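Local coordinates for Dps family protein (Staphylococcus aureus subsp. aureus, PDB 2D5K) that probably oxidises iron and stores it as mineral in the cavity of a twelve-subunit shell, and is linked to nucleoid compaction in its host, at residues E61-L64 with N69-G72; Y49-Q54 with Q133-K138; Q6-E11 with A120-S125. All blocks are in the same frame, centred on the assembly; numbering follows the deposited sequence.

All three contacts lie within one ferritin-like subunit, contact 1 where a loop folds back on a long helix. Contacts 1 and 3, on the same side of the chain's centre and about 12 Å apart between centres, touch: Arg62 of helix 38-65 reaches the turn 120-125. Contact 2 stands nearer the middle, about 18 Å from contact 1 and 19 Å from contact 3 (centres). It shares helix 38-65 with contact 1 and helix 123-147 with contact 3. In chain order the segments run 6-11, 49-54, 61-64, 69-72, 120-125, 133-138. Contact 2 joins the second long helix to the last and contact 3 the first to the turn before it, so distant chain parts meet in one bundle.

Contact 1: E61-L64 with N69-G72; sequences ERIL and NPVG
Apolar packing of Ile63 and Leu64 against Pro70 forms this contact, where the loop leaving helix 38-65 turns back over the helix's last turn. Leu64 supplies the tightest touch: its CD2 methyl lies 3.4 Å from Pro70 CD, closer than carbons usually pack, and its CG is 3.5 Å from Pro70 CG. The leucine side chain and the proline ring cross at about a right angle, and CD2 sits against both CG and CD of the ring. From the neighbouring position, Ile63 CG2, opposite its backbone N while CG1 stays beside it (chi1 -71°), rests 3.5 Å from Asn69 N and 4.0 Å from Pro70 CG. In the Dps branch of the ferritin-like fold, the long connection between the second and third bundle helices carries an extra short helix, here 74-80, and this loop leads into it. Proline suits the place: a compact, rigid apolar ring whose backbone N carries no hydrogen and so needs no acceptor. The exposed Asn69 sets off away from the helix at its CB and packs on Tyr32 of a second subunit, whose Trp31 packs on both Leu64 and Pro70. Asn13 of helix 5-32 holds the loop backbone at Asn69 O and Val71 N.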
# COMPACT_ATOMS: atom_id res chain seq x y z
N GLU B 61 -15.87 -17.58 18.83
CA GLU B 61 -16.62 -17.93 17.63
C GLU B 61 -16.51 -19.41 17.29
O GLU B 61 -17.29 -19.94 16.50
CB GLU B 61 -16.19 -17.07 16.44
CG GLU B 61 -16.35 -15.58 16.72
CD GLU B 61 -16.49 -14.74 15.47
OE1 GLU B 61 -15.87 -15.08 14.44
OE2 GLU B 61 -17.22 -13.72 15.52
N ARG B 62 -15.52 -20.09 17.87
CA ARG B 62 -15.39 -21.53 17.64
C ARG B 62 -16.45 -22.18 18.51
O ARG B 62 -17.12 -23.12 18.10
CB ARG B 62 -14.00 -22.03 18.04
CG ARG B 62 -13.88 -23.57 18.05
CD ARG B 62 -14.29 -24.17 16.69
NE ARG B 62 -14.35 -25.63 16.73
CZ ARG B 62 -14.88 -26.38 15.78
NH1 ARG B 62 -15.41 -25.81 14.70
NH2 ARG B 62 -14.90 -27.71 15.90
N ILE B 63 -16.60 -21.67 19.73
CA ILE B 63 -17.60 -22.18 20.66
C ILE B 63 -18.96 -22.08 19.98
O ILE B 63 -19.81 -22.96 20.11
CB ILE B 63 -17.62 -21.38 21.98
CG1 ILE B 63 -16.35 -21.68 22.79
CG2 ILE B 63 -18.85 -21.74 22.80
CD1 ILE B 63 -16.24 -20.90 24.09
N LEU B 64 -19.17 -20.98 19.25
CA LEU B 64 -20.42 -20.77 18.54
C LEU B 64 -20.55 -21.80 17.41
O LEU B 64 -21.62 -22.35 17.17
CB LEU B 64 -20.47 -19.35 17.96
CG LEU B 64 -20.46 -18.21 18.99
CD1 LEU B 64 -20.17 -16.89 18.29
CD2 LEU B 64 -21.81 -18.16 19.71
N ASN B 69 -22.11 -21.74 24.11
CA ASN B 69 -22.29 -20.35 24.53
C ASN B 69 -21.00 -19.73 25.05
O ASN B 69 -20.53 -20.08 26.13
CB ASN B 69 -23.34 -20.28 25.64
CG ASN B 69 -24.72 -20.68 25.17
OD1 ASN B 69 -25.50 -21.27 25.92
ND2 ASN B 69 -25.04 -20.36 23.92
N PRO B 70 -20.41 -18.79 24.29
CA PRO B 70 -19.16 -18.15 24.73
C PRO B 70 -19.45 -17.27 25.93
O PRO B 70 -20.47 -16.57 25.95
CB PRO B 70 -18.75 -17.30 23.52
CG PRO B 70 -19.54 -17.86 22.37
CD PRO B 70 -20.85 -18.25 22.99
N VAL B 71 -18.58 -17.29 26.94
CA VAL B 71 -18.79 -16.45 28.12
C VAL B 71 -18.85 -15.01 27.64
O VAL B 71 -17.86 -14.48 27.11
CB VAL B 71 -17.65 -16.61 29.16
CG1 VAL B 71 -17.80 -17.93 29.88
CG2 VAL B 71 -16.30 -16.54 28.47
N GLY B 72 -20.00 -14.37 27.81
CA GLY B 72 -20.16 -13.00 27.34
C GLY B 72 -20.21 -11.86 28.35
O GLY B 72 -20.72 -10.80 28.03

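Contact 2: Y49-Q54 with Q133-K138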
# COMPACT_ATOMS: atom_id res chain seq x y z
N TYR B 49 -1.94 -7.19 24.18
CA TYR B 49 -3.38 -7.17 24.36
C TYR B 49 -4.12 -7.20 23.02
O TYR B 49 -5.24 -7.69 22.95
CB TYR B 49 -3.88 -6.02 25.27
CG TYR B 49 -3.64 -4.57 24.87
CD1 TYR B 49 -4.17 -4.04 23.69
CD2 TYR B 49 -2.98 -3.71 25.74
CE1 TYR B 49 -4.05 -2.66 23.40
CE2 TYR B 49 -2.85 -2.35 25.47
CZ TYR B 49 -3.39 -1.83 24.30
OH TYR B 49 -3.25 -0.48 24.06
N ASN B 50 -3.48 -6.73 21.95
CA ASN B 50 -4.13 -6.79 20.65
C ASN B 50 -4.22 -8.27 20.26
O ASN B 50 -5.20 -8.73 19.68
CB ASN B 50 -3.34 -6.03 19.59
CG ASN B 50 -3.54 -4.53 19.68
OD1 ASN B 50 -4.57 -4.05 20.15
ND2 ASN B 50 -2.56 -3.77 19.20
N GLU B 51 -3.18 -9.03 20.61
CA GLU B 51 -3.17 -10.45 20.31
C GLU B 51 -4.19 -11.16 21.19
O GLU B 51 -4.87 -12.09 20.75
CB GLU B 51 -1.77 -11.02 20.55
CG GLU B 51 -1.68 -12.53 20.46
CD GLU B 51 -0.26 -13.01 20.27
OE1 GLU B 51 0.66 -12.39 20.84
OE2 GLU B 51 -0.06 -14.02 19.56
N ALA B 52 -4.32 -10.71 22.43
CA ALA B 52 -5.28 -11.30 23.36
C ALA B 52 -6.70 -11.15 22.82
O ALA B 52 -7.50 -12.09 22.89
CB ALA B 52 -5.18 -10.63 24.73
N SER B 53 -7.00 -9.98 22.27
CA SER B 53 -8.34 -9.73 21.73
C SER B 53 -8.62 -10.67 20.56
O SER B 53 -9.75 -11.13 20.39
CB SER B 53 -8.48 -8.27 21.28
OG SER B 53 -7.59 -7.96 20.21
N GLN B 54 -7.60 -10.97 19.76
CA GLN B 54 -7.77 -11.87 18.63
C GLN B 54 -8.12 -13.28 19.12
O GLN B 54 -8.96 -13.95 18.53
CB GLN B 54 -6.49 -11.93 17.79
CG GLN B 54 -6.09 -10.60 17.17
CD GLN B 54 -4.89 -10.74 16.25
OE1 GLN B 54 -3.81 -11.16 16.67
NE2 GLN B 54 -5.08 -10.37 14.98
N GLN B 133 -0.87 -21.88 22.05
CA GLN B 133 0.27 -22.33 22.84
C GLN B 133 1.58 -21.95 22.16
O GLN B 133 2.56 -21.63 22.83
CB GLN B 133 0.20 -23.85 23.05
CG GLN B 133 1.24 -24.38 24.03
CD GLN B 133 1.14 -25.88 24.21
OE1 GLN B 133 1.02 -26.62 23.24
NE2 GLN B 133 1.21 -26.35 25.46
N THR B 134 1.60 -21.98 20.83
CA THR B 134 2.79 -21.62 20.07
C THR B 134 3.22 -20.19 20.43
O THR B 134 4.38 -19.94 20.76
CB THR B 134 2.52 -21.67 18.55
OG1 THR B 134 2.18 -23.01 18.16
CG2 THR B 134 3.76 -21.22 17.77
N SER B 135 2.27 -19.26 20.35
CA SER B 135 2.56 -17.86 20.64
C SER B 135 2.86 -17.63 22.12
O SER B 135 3.77 -16.88 22.48
CB SER B 135 1.40 -16.98 20.21
OG SER B 135 1.65 -15.62 20.55
N VAL B 136 2.08 -18.28 22.99
CA VAL B 136 2.29 -18.15 24.43
C VAL B 136 3.72 -18.57 24.81
O VAL B 136 4.42 -17.85 25.54
CB VAL B 136 1.26 -19.00 25.21
CG1 VAL B 136 1.68 -19.14 26.67
CG2 VAL B 136 -0.12 -18.34 25.12
N ASP B 137 4.15 -19.72 24.32
CA ASP B 137 5.49 -20.21 24.63
C ASP B 137 6.58 -19.30 24.08
O ASP B 137 7.61 -19.08 24.72
CB ASP B 137 5.68 -21.63 24.09
CG ASP B 137 4.89 -22.67 24.86
OD1 ASP B 137 4.36 -22.33 25.94
OD2 ASP B 137 4.81 -23.83 24.39
N LYS B 138 6.36 -18.78 22.87
CA LYS B 138 7.33 -17.89 22.24
C LYS B 138 7.48 -16.62 23.07
O LYS B 138 8.60 -16.20 23.38
CB LYS B 138 6.86 -17.55 20.83
CG LYS B 138 7.84 -16.72 20.02
CD LYS B 138 7.31 -16.53 18.60
CE LYS B 138 8.31 -15.78 17.73
NZ LYS B 138 7.78 -15.57 16.34
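Glu51 and Ser135 meet through one short hydrogen bond, in which the serine OG donates to Glu51 OE2 at 2.5 Å. The hydroxyl approaches from above the carboxylate plane, 38° out of it. The other oxygen, Glu51 OE1, is 3.4 Å from the same OG, at an angle too poor for a bond. Glutamate has the length this place demands, because the nearest CA atoms, those of Glu51 and Ser135, are 9.4 Å apart. Its CG lies opposite the backbone N (chi1 172°) and the chain continues extended, covering about half of the gap; the hydrogen bond and the short serine span the rest. A second hold comes from His139, one turn further along helix 123-147, whose NE2 is hydrogen-bonded to OE1. With a partner on each oxygen, the carboxylate is probably restrained in its rotation. The contact is thus a polar bridge at the partly exposed side of the ferritin-like bundle, whereas Val136 next to Ser135 is buried. Helices 38-65 and 123-147 run antiparallel here, and the remaining two long helices pack behind them: Trp19 of helix 5-32 touches both Ala52 and Val136, and Phe103 of helix 92-120 also packs on Val136.

Contact 3: Q6-E11 with A120-S125; sequences QDVVKE and AGDDVS
Val8 on helix 5-32 pushes its two methyls into the turn formed by Ala120, Asp122 and Ser125, each methyl meeting a different part of it. CG1 lies opposite the backbone N (chi1 -177°), which carries it to 3.4 Å from Asp122 OD2 and 3.6 Å from Ser125 CB. CG2 packs instead on Ala120 CB, also at 3.6 Å. A branched valine can thus cover both ends of the turn, and the single methyl of Ala120 gives CG2 a small apolar surface to rest on. The turn joins helix 92-120 to helix 123-147 of the ferritin-like bundle. It pairs a Schellman motif, in which Gly121 adopts the positive phi that glycine tolerates well, with an N-cap at Asp122. With CG opposite its own backbone N (chi1 -173°), the Asp122 carboxylate turns over the start of the helix, where OD1 accepts from Ser125 N at 2.9 Å in a nearly straight bond (169°). OD2 takes the hydroxyl of the same residue: Ser125 OG donates to it at 2.7 Å. Both donors stand well above the carboxylate plane. Short aspartate and serine side chains suit this tight cap at the first turn of a helix. Arg62 of helix 38-65 braces the cap, its NH2 in a salt bridge with Asp122 OD1 and its NE probably hydrogen-bonded to Ser125 OG, while Gln5 NE2 adds a hydrogen bond to OD2.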
# COMPACT_ATOMS: atom_id res chain seq x y z
N GLN B 6 -18.77 -31.00 24.93
CA GLN B 6 -19.02 -30.15 26.10
C GLN B 6 -17.74 -29.90 26.88
O GLN B 6 -17.51 -28.79 27.36
CB GLN B 6 -20.07 -30.81 27.01
CG GLN B 6 -21.45 -30.95 26.38
CD GLN B 6 -21.46 -31.81 25.12
OE1 GLN B 6 -21.09 -32.99 25.16
NE2 GLN B 6 -21.87 -31.22 24.01
N ASP B 7 -16.91 -30.93 27.00
CA ASP B 7 -15.65 -30.80 27.72
C ASP B 7 -14.74 -29.81 27.00
O ASP B 7 -14.02 -29.05 27.63
CB ASP B 7 -14.92 -32.15 27.81
CG ASP B 7 -15.67 -33.17 28.65
OD1 ASP B 7 -16.20 -32.78 29.71
OD2 ASP B 7 -15.70 -34.36 28.27
N VAL B 8 -14.79 -29.83 25.67
CA VAL B 8 -13.97 -28.92 24.88
C VAL B 8 -14.46 -27.48 25.03
O VAL B 8 -13.65 -26.56 25.15
CB VAL B 8 -13.98 -29.32 23.38
CG1 VAL B 8 -13.05 -28.40 22.59
CG2 VAL B 8 -13.54 -30.77 23.23
N VAL B 9 -15.77 -27.29 25.04
CA VAL B 9 -16.33 -25.95 25.21
C VAL B 9 -15.85 -25.37 26.53
O VAL B 9 -15.55 -24.18 26.63
CB VAL B 9 -17.87 -25.98 25.18
CG1 VAL B 9 -18.42 -24.61 25.59
CG2 VAL B 9 -18.35 -26.33 23.78
N LYS B 10 -15.77 -26.21 27.55
CA LYS B 10 -15.32 -25.79 28.87
C LYS B 10 -13.87 -25.29 28.77
O LYS B 10 -13.51 -24.27 29.37
CB LYS B 10 -15.40 -26.98 29.84
CG LYS B 10 -15.10 -26.67 31.29
CD LYS B 10 -13.62 -26.48 31.56
CE LYS B 10 -13.33 -26.49 33.05
NZ LYS B 10 -13.79 -27.77 33.66
N GLU B 11 -13.05 -26.00 28.00
CA GLU B 11 -11.66 -25.61 27.80
C GLU B 11 -11.57 -24.31 27.00
O GLU B 11 -10.71 -23.47 27.27
CB GLU B 11 -10.89 -26.71 27.07
CG GLU B 11 -10.69 -27.99 27.87
CD GLU B 11 -10.03 -27.74 29.22
OE1 GLU B 11 -9.07 -26.94 29.27
OE2 GLU B 11 -10.47 -28.34 30.22
N ALA B 120 -11.76 -35.82 22.09
CA ALA B 120 -13.17 -35.59 21.79
C ALA B 120 -13.42 -35.55 20.29
O ALA B 120 -14.56 -35.53 19.84
CB ALA B 120 -13.62 -34.29 22.43
N GLY B 121 -12.34 -35.55 19.52
CA GLY B 121 -12.47 -35.51 18.07
C GLY B 121 -12.69 -34.10 17.55
O GLY B 121 -13.07 -33.92 16.39
N ASP B 122 -12.47 -33.10 18.39
CA ASP B 122 -12.62 -31.71 17.97
C ASP B 122 -11.24 -31.25 17.55
O ASP B 122 -10.52 -30.60 18.32
CB ASP B 122 -13.14 -30.83 19.11
CG ASP B 122 -13.48 -29.43 18.65
OD1 ASP B 122 -13.01 -29.03 17.56
OD2 ASP B 122 -14.21 -28.72 19.37
N ASP B 123 -10.87 -31.58 16.33
CA ASP B 123 -9.56 -31.25 15.81
C ASP B 123 -9.39 -29.78 15.47
O ASP B 123 -8.27 -29.28 15.39
CB ASP B 123 -9.27 -32.15 14.61
CG ASP B 123 -9.47 -33.62 14.94
OD1 ASP B 123 -8.82 -34.10 15.89
OD2 ASP B 123 -10.30 -34.28 14.28
N VAL B 124 -10.50 -29.08 15.27
CA VAL B 124 -10.45 -27.65 14.97
C VAL B 124 -10.06 -26.90 16.24
O VAL B 124 -9.15 -26.08 16.23
CB VAL B 124 -11.80 -27.13 14.45
CG1 VAL B 124 -11.81 -25.60 14.43
CG2 VAL B 124 -12.06 -27.67 13.05
N SER B 125 -10.75 -27.19 17.34
CA SER B 125 -10.44 -26.53 18.61
C SER B 125 -9.04 -26.91 19.03
O SER B 125 -8.30 -26.09 19.58
CB SER B 125 -11.45 -26.94 19.69
OG SER B 125 -12.74 -26.44 19.38